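Local coordinates for protein thermotoga maritima TmcAL (Thermotoga maritima, PDB 5Y0T) that is a HIGH-family nucleotidyl transferase-like protein of the HUP clan that holds adenosine-5'-rp-alpha-thio-triphosphate in a pocket beside its central sheet, at residues V7-N15 with A48-A59; E243-M253 with F397-Q407. All blocks are in the same frame, centred on the assembly; numbering follows the deposited sequence.

Contact 1 of 2, residues V7-N15 with A48-A59; sequences VVEYNPFHN and AVIDKFARAEIA. With TAT (adenosine-5'-rp-alpha-thio-triphosphate), chain E.
R55 reaches back from the first turns of helix 52-61 to grip the backbone that follows strand 3-8. Its NH2 and NE both donate to E9 O (2.9 and 3.2 Å), which lies in the guanidinium plane at its edge. NE also donates to Y10 O at 2.9 Å, approaching from above that carbonyl's plane. The bend at chi3 (45°) brings the edge of the guanidinium to these two carbonyl oxygens, and a long arginine with several N-H donors suits the task because NH1 can still bond I50 O. A48 CB lies over one guanidinium face, toward its rim. Beside it, V49 N donates to N11 OD1 at 2.7 Å; N11 CG is anti to the backbone N (chi1 -172°), which carries the amide across to A48 and V49. The apolar part follows: F13 CB lies 3.6 Å from I58 CG2, and A59 CB touches Y10 CE2, while the Y10 ring is sandwiched between V8 CB and F13 CD2. Strand, loop and H14, the N-cap of helix 15-28, form part of the nucleotide-binding corner of a HUP-type fold, and H14 with H17 makes up the histidine pair of the HxGH signature. E9 N (2.8 Å) and Y10 N (2.9 Å) both donate to TAT O2A, and H14 NE2 lies 3.0 Å from TAT O1A, an oxygen on PG. R55, bonded to the oxygen of the E9-Y10 peptide whose N-H faces TAT O2A, may polarise that peptide. Farther out, the E9 carboxylate bonds S38 and the Q43 backbone.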
loop_
_atom_site.group_PDB
_atom_site.type_symbol
_atom_site.label_atom_id
_atom_site.label_comp_id
_atom_site.label_asym_id
_atom_site.label_seq_id
_atom_site.Cartn_x
_atom_site.Cartn_y
_atom_site.Cartn_z
ATOM N N VAL A 7 19.014 -18.671 18.599
ATOM C CA VAL A 7 17.899 -17.957 17.972
ATOM C C VAL A 7 18.049 -16.491 18.320
ATOM O O VAL A 7 18.107 -16.153 19.496
ATOM C CB VAL A 7 16.540 -18.469 18.476
ATOM C CG1 VAL A 7 15.378 -17.677 17.811
ATOM C CG2 VAL A 7 16.414 -19.977 18.221
ATOM N N VAL A 8 18.160 -15.618 17.321
ATOM C CA VAL A 8 18.581 -14.246 17.588
ATOM C C VAL A 8 17.906 -13.243 16.667
ATOM O O VAL A 8 17.366 -13.593 15.627
ATOM C CB VAL A 8 20.127 -14.073 17.430
ATOM C CG1 VAL A 8 20.888 -15.019 18.362
ATOM C CG2 VAL A 8 20.539 -14.320 15.973
ATOM N N GLU A 9 17.959 -11.981 17.070
ATOM C CA GLU A 9 17.443 -10.865 16.283
ATOM C C GLU A 9 18.572 -9.859 16.095
ATOM O O GLU A 9 18.735 -9.318 15.005
ATOM C CB GLU A 9 16.201 -10.265 16.929
ATOM C CG GLU A 9 15.053 -11.265 16.878
ATOM C CD GLU A 9 13.693 -10.596 16.905
ATOM O OE1 GLU A 9 13.417 -9.876 17.880
ATOM O OE2 GLU A 9 12.926 -10.760 15.927
ATOM N N TYR A 10 19.267 -9.529 17.189
ATOM C CA TYR A 10 20.445 -8.662 17.129
ATOM C C TYR A 10 20.071 -7.293 16.552
ATOM O O TYR A 10 20.615 -6.882 15.528
ATOM C CB TYR A 10 21.567 -9.311 16.272
ATOM C CG TYR A 10 22.242 -10.540 16.883
ATOM C CD1 TYR A 10 22.212 -10.778 18.261
ATOM C CD2 TYR A 10 22.923 -11.451 16.080
ATOM C CE1 TYR A 10 22.843 -11.901 18.820
ATOM C CE2 TYR A 10 23.554 -12.567 16.625
ATOM C CZ TYR A 10 23.520 -12.788 17.988
ATOM O OH TYR A 10 24.165 -13.895 18.522
ATOM N N ASN A 11 19.183 -6.577 17.244
ATOM C CA ASN A 11 18.595 -5.343 16.722
ATOM C C ASN A 11 18.803 -4.144 17.639
ATOM O O ASN A 11 17.833 -3.616 18.185
ATOM C CB ASN A 11 17.082 -5.531 16.491
ATOM C CG ASN A 11 16.441 -4.346 15.761
ATOM O OD1 ASN A 11 17.121 -3.562 15.109
ATOM N ND2 ASN A 11 15.130 -4.208 15.892
ATOM N N PRO A 12 20.058 -3.692 17.808
ATOM C CA PRO A 12 21.329 -4.162 17.241
ATOM C C PRO A 12 22.065 -5.211 18.108
ATOM O O PRO A 12 21.630 -5.505 19.233
ATOM C CB PRO A 12 22.151 -2.878 17.183
ATOM C CG PRO A 12 21.767 -2.213 18.501
ATOM C CD PRO A 12 20.262 -2.490 18.647
ATOM N N PHE A 13 23.202 -5.720 17.616
ATOM C CA PHE A 13 24.000 -6.666 18.408
ATOM C C PHE A 13 24.658 -5.860 19.499
ATOM O O PHE A 13 25.459 -4.977 19.202
ATOM C CB PHE A 13 25.061 -7.362 17.549
ATOM C CG PHE A 13 25.763 -8.504 18.240
ATOM C CD1 PHE A 13 26.627 -8.272 19.306
ATOM C CD2 PHE A 13 25.565 -9.808 17.816
ATOM C CE1 PHE A 13 27.277 -9.323 19.943
ATOM C CE2 PHE A 13 26.211 -10.866 18.453
ATOM C CZ PHE A 13 27.051 -10.622 19.518
ATOM N N HIS A 14 24.360 -6.172 20.762
ATOM C CA HIS A 14 24.889 -5.350 21.841
ATOM C C HIS A 14 25.688 -6.188 22.829
ATOM O O HIS A 14 25.964 -7.356 22.590
ATOM C CB HIS A 14 23.761 -4.578 22.568
ATOM C CG HIS A 14 22.623 -5.428 23.056
ATOM N ND1 HIS A 14 22.807 -6.601 23.760
ATOM C CD2 HIS A 14 21.279 -5.253 22.965
ATOM C CE1 HIS A 14 21.627 -7.113 24.076
ATOM N NE2 HIS A 14 20.685 -6.312 23.606
ATOM N N ASN A 15 26.107 -5.563 23.918
ATOM C CA ASN A 15 26.947 -6.259 24.886
ATOM C C ASN A 15 26.253 -7.460 25.535
ATOM O O ASN A 15 26.896 -8.467 25.835
ATOM C CB ASN A 15 27.419 -5.272 25.954
ATOM C CG ASN A 15 28.401 -4.263 25.402
ATOM O OD1 ASN A 15 29.026 -4.501 24.360
ATOM N ND2 ASN A 15 28.553 -3.132 26.094
ATOM N N ALA A 48 14.295 -3.832 11.589
ATOM C CA ALA A 48 15.626 -3.880 12.166
ATOM C C ALA A 48 16.258 -2.523 11.925
ATOM O O ALA A 48 15.993 -1.867 10.901
ATOM C CB ALA A 48 16.437 -4.998 11.549
ATOM N N VAL A 49 17.067 -2.060 12.863
ATOM C CA VAL A 49 17.552 -0.698 12.746
ATOM C C VAL A 49 18.606 -0.591 11.621
ATOM O O VAL A 49 18.768 0.474 11.019
ATOM C CB VAL A 49 18.092 -0.184 14.105
ATOM C CG1 VAL A 49 19.382 -0.931 14.528
ATOM C CG2 VAL A 49 18.282 1.325 14.051
ATOM N N ILE A 50 19.297 -1.698 11.334
ATOM C CA ILE A 50 20.093 -1.846 10.100
ATOM C C ILE A 50 19.754 -3.209 9.514
ATOM O O ILE A 50 19.177 -4.036 10.218
ATOM C CB ILE A 50 21.606 -1.750 10.328
ATOM C CG1 ILE A 50 22.055 -2.737 11.422
ATOM C CG2 ILE A 50 22.032 -0.323 10.696
ATOM C CD1 ILE A 50 23.581 -2.670 11.677
ATOM N N ASP A 51 20.094 -3.470 8.250
ATOM C CA ASP A 51 19.464 -4.626 7.605
ATOM C C ASP A 51 20.161 -5.940 7.939
ATOM O O ASP A 51 21.159 -5.971 8.657
ATOM C CB ASP A 51 19.337 -4.417 6.076
ATOM C CG ASP A 51 20.652 -4.515 5.314
ATOM O OD1 ASP A 51 21.698 -4.937 5.860
ATOM O OD2 ASP A 51 20.619 -4.168 4.111
ATOM N N LYS A 52 19.606 -7.036 7.431
ATOM C CA LYS A 52 20.041 -8.364 7.856
ATOM C C LYS A 52 21.430 -8.699 7.325
ATOM O O LYS A 52 22.156 -9.495 7.928
ATOM C CB LYS A 52 19.022 -9.422 7.397
ATOM C CG LYS A 52 18.950 -9.552 5.868
ATOM C CD LYS A 52 17.695 -10.311 5.433
ATOM C CE LYS A 52 17.626 -10.389 3.899
ATOM N NZ LYS A 52 16.399 -11.133 3.441
ATOM N N PHE A 53 21.821 -8.084 6.214
ATOM C CA PHE A 53 23.157 -8.346 5.667
ATOM C C PHE A 53 24.234 -7.737 6.572
ATOM O O PHE A 53 25.273 -8.349 6.852
ATOM C CB PHE A 53 23.249 -7.804 4.237
ATOM C CG PHE A 53 22.206 -8.395 3.313
ATOM C CD1 PHE A 53 22.254 -9.730 2.963
ATOM C CD2 PHE A 53 21.182 -7.616 2.815
ATOM C CE1 PHE A 53 21.290 -10.276 2.122
ATOM C CE2 PHE A 53 20.219 -8.159 1.978
ATOM C CZ PHE A 53 20.280 -9.483 1.635
ATOM N N ALA A 54 23.971 -6.533 7.053
ATOM C CA ALA A 54 24.862 -5.902 8.021
ATOM C C ALA A 54 24.873 -6.670 9.348
ATOM O O ALA A 54 25.933 -6.922 9.935
ATOM C CB ALA A 54 24.448 -4.448 8.245
ATOM N N ARG A 55 23.699 -7.048 9.832
ATOM C CA ARG A 55 23.647 -7.716 11.132
ATOM C C ARG A 55 24.208 -9.150 11.036
ATOM O O ARG A 55 24.810 -9.643 11.986
ATOM C CB ARG A 55 22.214 -7.685 11.688
ATOM C CG ARG A 55 21.930 -6.392 12.474
ATOM C CD ARG A 55 20.435 -6.017 12.521
ATOM N NE ARG A 55 19.585 -7.170 12.824
ATOM C CZ ARG A 55 18.745 -7.706 11.949
ATOM N NH1 ARG A 55 18.618 -7.166 10.736
ATOM N NH2 ARG A 55 18.020 -8.762 12.282
ATOM N N ALA A 56 24.052 -9.801 9.883
ATOM C CA ALA A 56 24.703 -11.110 9.668
ATOM C C ALA A 56 26.225 -10.998 9.773
ATOM O O ALA A 56 26.898 -11.843 10.386
ATOM C CB ALA A 56 24.313 -11.696 8.307
ATOM N N GLU A 57 26.780 -9.947 9.183
ATOM C CA GLU A 57 28.224 -9.781 9.240
ATOM C C GLU A 57 28.701 -9.564 10.675
ATOM O O GLU A 57 29.738 -10.114 11.083
ATOM C CB GLU A 57 28.693 -8.612 8.356
ATOM C CG GLU A 57 30.190 -8.492 8.356
ATOM C CD GLU A 57 30.721 -7.362 7.494
ATOM O OE1 GLU A 57 30.002 -6.887 6.587
ATOM O OE2 GLU A 57 31.872 -6.957 7.741
ATOM N N ILE A 58 27.975 -8.752 11.437
ATOM C CA ILE A 58 28.311 -8.588 12.861
ATOM C C ILE A 58 28.284 -9.924 13.604
ATOM O O ILE A 58 29.196 -10.233 14.383
ATOM C CB ILE A 58 27.355 -7.600 13.567
ATOM C CG1 ILE A 58 27.450 -6.204 12.928
ATOM C CG2 ILE A 58 27.675 -7.539 15.064
ATOM C CD1 ILE A 58 26.303 -5.248 13.318
ATOM N N ALA A 59 27.275 -10.741 13.337
ATOM C CA ALA A 59 27.161 -12.030 14.035
ATOM C C ALA A 59 28.396 -12.887 13.748
ATOM O O ALA A 59 29.006 -13.462 14.665
ATOM C CB ALA A 59 25.874 -12.760 13.616
HETATM N N1 TAT E . 22.206 -11.211 29.165
HETATM C C2 TAT E . 22.212 -12.490 28.742
HETATM N N3 TAT E . 21.668 -12.889 27.580
HETATM C C4 TAT E . 21.072 -11.995 26.755
HETATM C C5 TAT E . 21.042 -10.579 27.135
HETATM C C6 TAT E . 21.656 -10.221 28.434
HETATM N N6 TAT E . 21.669 -8.938 28.870
HETATM N N7 TAT E . 20.408 -9.922 26.141
HETATM C C8 TAT E . 20.069 -10.834 25.192
HETATM N N9 TAT E . 20.468 -12.067 25.565
HETATM P PA TAT E . 17.829 -11.405 20.829
HETATM P PB TAT E . 16.488 -9.958 23.007
HETATM P PG TAT E . 16.636 -7.371 24.288
HETATM C "C1'" TAT E . 20.261 -13.317 24.801
HETATM O O1A TAT E . 17.865 -6.535 24.602
HETATM O O1B TAT E . 15.056 -9.645 22.698
HETATM S S1G TAT E . 16.413 -12.704 20.524
HETATM C "C2'" TAT E . 18.768 -13.537 24.560
HETATM O "O2'" TAT E . 18.113 -14.069 25.712
HETATM O O2A TAT E . 18.576 -10.870 19.619
HETATM O O2B TAT E . 16.804 -11.048 23.999
HETATM O O2G TAT E . 15.675 -6.667 23.349
HETATM C "C3'" TAT E . 18.786 -14.484 23.380
HETATM O "O3'" TAT E . 18.947 -15.848 23.812
HETATM O O3A TAT E . 17.304 -10.100 21.623
HETATM O O3B TAT E . 17.258 -8.600 23.446
HETATM O O3G TAT E . 15.954 -8.024 25.465
HETATM C "C4'" TAT E . 20.031 -14.049 22.614
HETATM O "O4'" TAT E . 20.829 -13.251 23.497
HETATM C "C5'" TAT E . 19.679 -13.207 21.383
HETATM O "O5'" TAT E . 18.902 -12.088 21.812
#

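Contact 2 of 2, residues E243-M253 with F397-Q407; sequences EGRGPVFLENM and FYSMFFPSVEQ
R245 lies along the ring of F402, both side chains pointing the same way. Its CB is over the ring face, 3.7 Å from F402 CE1, and CG stands almost exactly above the ring centre, 3.8 Å from the centroid, in a CH-pi contact. CG also touches Q407 CG, and CD runs on between F402 CZ and Q407 OE1. After the bend at chi3 (-56°) the guanidinium stands nearly upright to the ring plane. There NH1 donates to Q407 OE1 at 3.1 Å, from above the amide plane, and forms a salt bridge to E243 OE1 at 2.7 Å; NH2 forms a salt bridge to E240. Arginine suits the place by joining an apolar shaft to a charged tip. Q407 NE2 gives a weak bond to E243 O and shares a water with E243 OE1. Next door, S404 N meets G244 O on a lone pair at 3.1 Å. G244, just after helix 231-242, has the positive phi of a Schellman motif, which suits glycine. At the other end, M253 CG sits 3.6 Å from the F401 ring centroid; its sulfur lies farther above the same ring and also meets F397, both Met-aromatic contacts, while V248 packs on Y398. The loop linking helices 231-242 and 254-261 is thus laid against the end of helix 381-399, with R412 of helix 412-415 beside R245 and F402.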
loop_
_atom_site.group_PDB
_atom_site.type_symbol
_atom_site.label_atom_id
_atom_site.label_comp_id
_atom_site.label_asym_id
_atom_site.label_seq_id
_atom_site.Cartn_x
_atom_site.Cartn_y
_atom_site.Cartn_z
ATOM N N GLU A 243 26.674 5.387 4.925
ATOM C CA GLU A 243 26.260 5.161 3.539
ATOM C C GLU A 243 24.770 5.395 3.305
ATOM O O GLU A 243 24.286 5.202 2.196
ATOM C CB GLU A 243 26.627 3.745 3.103
ATOM C CG GLU A 243 28.134 3.510 3.039
ATOM C CD GLU A 243 28.492 2.154 2.464
ATOM O OE1 GLU A 243 27.875 1.729 1.459
ATOM O OE2 GLU A 243 29.388 1.505 3.028
ATOM N N GLY A 244 24.044 5.776 4.354
ATOM C CA GLY A 244 22.633 6.111 4.240
ATOM C C GLY A 244 21.714 4.900 4.228
ATOM O O GLY A 244 20.604 4.964 3.711
ATOM N N ARG A 245 22.205 3.778 4.738
ATOM C CA ARG A 245 21.394 2.575 4.888
ATOM C C ARG A 245 20.890 2.390 6.322
ATOM O O ARG A 245 20.357 1.346 6.675
ATOM C CB ARG A 245 22.166 1.342 4.409
ATOM C CG ARG A 245 22.305 1.296 2.869
ATOM C CD ARG A 245 22.798 -0.077 2.385
ATOM N NE ARG A 245 24.046 -0.398 3.054
ATOM C CZ ARG A 245 25.244 -0.035 2.626
ATOM N NH1 ARG A 245 25.379 0.642 1.477
ATOM N NH2 ARG A 245 26.311 -0.348 3.355
ATOM N N GLY A 246 21.125 3.375 7.174
ATOM C CA GLY A 246 20.522 3.348 8.496
ATOM C C GLY A 246 20.644 4.696 9.170
ATOM O O GLY A 246 21.284 5.587 8.638
ATOM N N PRO A 247 20.019 4.860 10.346
ATOM C CA PRO A 247 19.173 3.857 10.987
ATOM C C PRO A 247 17.817 3.832 10.316
ATOM O O PRO A 247 17.445 4.813 9.684
ATOM C CB PRO A 247 19.067 4.352 12.436
ATOM C CG PRO A 247 19.175 5.854 12.308
ATOM C CD PRO A 247 20.109 6.108 11.127
ATOM N N VAL A 248 17.109 2.720 10.425
ATOM C CA VAL A 248 15.741 2.635 9.934
ATOM C C VAL A 248 14.829 2.460 11.141
ATOM O O VAL A 248 15.037 1.546 11.944
ATOM C CB VAL A 248 15.546 1.458 8.956
ATOM C CG1 VAL A 248 14.064 1.336 8.553
ATOM C CG2 VAL A 248 16.440 1.631 7.717
ATOM N N PHE A 249 13.836 3.337 11.290
ATOM C CA PHE A 249 12.934 3.268 12.450
ATOM C C PHE A 249 11.496 3.033 12.001
ATOM O O PHE A 249 11.125 3.373 10.879
ATOM C CB PHE A 249 12.995 4.548 13.295
ATOM C CG PHE A 249 14.330 4.801 13.950
ATOM C CD1 PHE A 249 14.843 3.911 14.883
ATOM C CD2 PHE A 249 15.064 5.941 13.644
ATOM C CE1 PHE A 249 16.068 4.151 15.497
ATOM C CE2 PHE A 249 16.290 6.186 14.248
ATOM C CZ PHE A 249 16.793 5.280 15.181
ATOM N N LEU A 250 10.687 2.452 12.879
ATOM C CA LEU A 250 9.284 2.197 12.550
ATOM C C LEU A 250 8.559 3.470 12.145
ATOM O O LEU A 250 7.723 3.464 11.244
ATOM C CB LEU A 250 8.566 1.561 13.733
ATOM C CG LEU A 250 7.100 1.215 13.482
ATOM C CD1 LEU A 250 6.966 0.248 12.337
ATOM C CD2 LEU A 250 6.504 0.637 14.757
ATOM N N GLU A 251 8.890 4.573 12.798
ATOM C CA GLU A 251 8.175 5.811 12.518
ATOM C C GLU A 251 8.456 6.288 11.085
ATOM O O GLU A 251 7.619 6.982 10.487
ATOM C CB GLU A 251 8.527 6.888 13.554
ATOM C CG GLU A 251 9.996 7.242 13.639
ATOM C CD GLU A 251 10.717 6.560 14.790
ATOM O OE1 GLU A 251 10.334 5.426 15.172
ATOM O OE2 GLU A 251 11.679 7.169 15.309
ATOM N N ASN A 252 9.591 5.883 10.509
ATOM C CA ASN A 252 9.869 6.180 9.097
ATOM C C ASN A 252 8.862 5.476 8.175
ATOM O O ASN A 252 8.582 5.945 7.069
ATOM C CB ASN A 252 11.301 5.762 8.688
ATOM C CG ASN A 252 12.382 6.366 9.586
ATOM O OD1 ASN A 252 13.355 5.702 9.926
ATOM N ND2 ASN A 252 12.213 7.625 9.962
ATOM N N MET A 253 8.331 4.347 8.630
ATOM C CA MET A 253 7.339 3.603 7.851
ATOM C C MET A 253 5.901 3.969 8.208
ATOM O O MET A 253 4.955 3.431 7.632
ATOM C CB MET A 253 7.515 2.105 8.056
ATOM C CG MET A 253 8.830 1.580 7.551
ATOM S SD MET A 253 9.139 -0.107 8.083
ATOM C CE MET A 253 10.666 -0.368 7.178
ATOM N N PHE A 397 10.674 -3.835 0.396
ATOM C CA PHE A 397 9.902 -2.795 1.049
ATOM C C PHE A 397 10.782 -2.030 2.039
ATOM O O PHE A 397 10.839 -0.806 2.033
ATOM C CB PHE A 397 8.701 -3.412 1.754
ATOM C CG PHE A 397 7.856 -2.424 2.518
ATOM C CD1 PHE A 397 6.939 -1.621 1.855
ATOM C CD2 PHE A 397 7.959 -2.322 3.907
ATOM C CE1 PHE A 397 6.138 -0.708 2.571
ATOM C CE2 PHE A 397 7.170 -1.419 4.629
ATOM C CZ PHE A 397 6.253 -0.618 3.963
ATOM N N TYR A 398 11.481 -2.768 2.887
ATOM C CA TYR A 398 12.394 -2.155 3.859
ATOM C C TYR A 398 13.391 -1.160 3.234
ATOM O O TYR A 398 13.603 -0.057 3.758
ATOM C CB TYR A 398 13.133 -3.279 4.586
ATOM C CG TYR A 398 14.163 -2.852 5.606
ATOM C CD1 TYR A 398 15.470 -2.550 5.219
ATOM C CD2 TYR A 398 13.854 -2.823 6.962
ATOM C CE1 TYR A 398 16.432 -2.192 6.157
ATOM C CE2 TYR A 398 14.821 -2.480 7.917
ATOM C CZ TYR A 398 16.105 -2.166 7.500
ATOM O OH TYR A 398 17.071 -1.808 8.418
ATOM N N SER A 399 14.002 -1.543 2.111
ATOM C CA SER A 399 15.060 -0.736 1.496
ATOM C C SER A 399 14.561 0.624 0.992
ATOM O O SER A 399 15.351 1.562 0.858
ATOM C CB SER A 399 15.714 -1.515 0.346
ATOM O OG SER A 399 16.225 -2.737 0.851
ATOM N N MET A 400 13.259 0.741 0.727
ATOM C CA MET A 400 12.688 2.057 0.369
ATOM C C MET A 400 12.822 3.059 1.517
ATOM O O MET A 400 12.644 4.269 1.325
ATOM C CB MET A 400 11.218 1.931 -0.026
ATOM C CG MET A 400 10.991 1.518 -1.484
ATOM S SD MET A 400 11.850 2.605 -2.638
ATOM C CE MET A 400 11.027 4.194 -2.350
ATOM N N PHE A 401 13.063 2.552 2.722
ATOM C CA PHE A 401 13.196 3.419 3.899
ATOM C C PHE A 401 14.631 3.684 4.356
ATOM O O PHE A 401 14.841 4.353 5.372
ATOM C CB PHE A 401 12.345 2.853 5.035
ATOM C CG PHE A 401 10.898 2.766 4.664
ATOM C CD1 PHE A 401 10.056 3.851 4.865
ATOM C CD2 PHE A 401 10.403 1.637 4.031
ATOM C CE1 PHE A 401 8.723 3.800 4.479
ATOM C CE2 PHE A 401 9.077 1.563 3.640
ATOM C CZ PHE A 401 8.225 2.655 3.873
ATOM N N PHE A 402 15.609 3.159 3.616
ATOM C CA PHE A 402 16.984 3.639 3.741
ATOM C C PHE A 402 16.950 5.158 3.633
ATOM O O PHE A 402 16.312 5.692 2.723
ATOM C CB PHE A 402 17.892 3.088 2.632
ATOM C CG PHE A 402 18.267 1.641 2.773
ATOM C CD1 PHE A 402 18.462 1.060 4.019
ATOM C CD2 PHE A 402 18.470 0.867 1.632
ATOM C CE1 PHE A 402 18.859 -0.275 4.138
ATOM C CE2 PHE A 402 18.840 -0.476 1.737
ATOM C CZ PHE A 402 19.032 -1.047 3.003
ATOM N N PRO A 403 17.633 5.861 4.548
ATOM C CA PRO A 403 17.608 7.327 4.539
ATOM C C PRO A 403 18.071 7.940 3.213
ATOM O O PRO A 403 17.504 8.939 2.806
ATOM C CB PRO A 403 18.558 7.695 5.686
ATOM C CG PRO A 403 18.349 6.558 6.674
ATOM C CD PRO A 403 18.239 5.324 5.785
ATOM N N SER A 404 19.061 7.355 2.548
ATOM C CA SER A 404 19.557 7.930 1.299
ATOM C C SER A 404 18.925 7.233 0.106
ATOM O O SER A 404 18.980 6.012 -0.016
ATOM C CB SER A 404 21.082 7.839 1.232
ATOM O OG SER A 404 21.667 8.627 2.262
ATOM N N VAL A 405 18.309 8.017 -0.766
ATOM C CA VAL A 405 17.653 7.481 -1.959
ATOM C C VAL A 405 18.631 6.723 -2.879
ATOM O O VAL A 405 18.232 5.814 -3.611
ATOM C CB VAL A 405 16.957 8.628 -2.750
ATOM C CG1 VAL A 405 17.994 9.570 -3.354
ATOM C CG2 VAL A 405 16.031 8.069 -3.822
ATOM N N GLU A 406 19.909 7.085 -2.839
ATOM C CA GLU A 406 20.921 6.381 -3.642
ATOM C C GLU A 406 21.065 4.891 -3.271
ATOM O O GLU A 406 21.656 4.116 -4.032
ATOM C CB GLU A 406 22.297 7.065 -3.514
ATOM C CG GLU A 406 22.416 8.459 -4.140
ATOM C CD GLU A 406 21.812 9.575 -3.282
ATOM O OE1 GLU A 406 21.307 9.288 -2.172
ATOM O OE2 GLU A 406 21.830 10.746 -3.734
ATOM N N GLN A 407 20.553 4.506 -2.099
ATOM C CA GLN A 407 20.616 3.116 -1.615
ATOM C C GLN A 407 19.357 2.280 -1.837
ATOM O O GLN A 407 19.308 1.112 -1.434
ATOM C CB GLN A 407 20.934 3.095 -0.116
ATOM C CG GLN A 407 22.234 3.821 0.254
ATOM C CD GLN A 407 23.474 3.056 -0.195
ATOM O OE1 GLN A 407 23.383 1.898 -0.599
ATOM N NE2 GLN A 407 24.637 3.694 -0.105
HETATM O O HOH W 1 27.288 3.015 -0.865
#

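Overall arrangement
The centres of contacts 1 and 2 lie 16 Å apart, yet the two touch through the loop 48-51. Y398 OH of contact 2 is 2.7 Å from A48 O and V248 N is 2.9 Å from V49 O of contact 1, both probable hydrogen bonds, so this loop has 7-15 on one flank and the segments of contact 2 on another. Helix 231-242 also ties them: its I236 and E240 pack on helix 52-61, and E240 pairs with R245. Contact 1 is buried and holds part of the TAT pocket; contact 2 lies farther from the centre of the chain (about 21 Å against 12 Å, centre to centre) and reaches the second subunit.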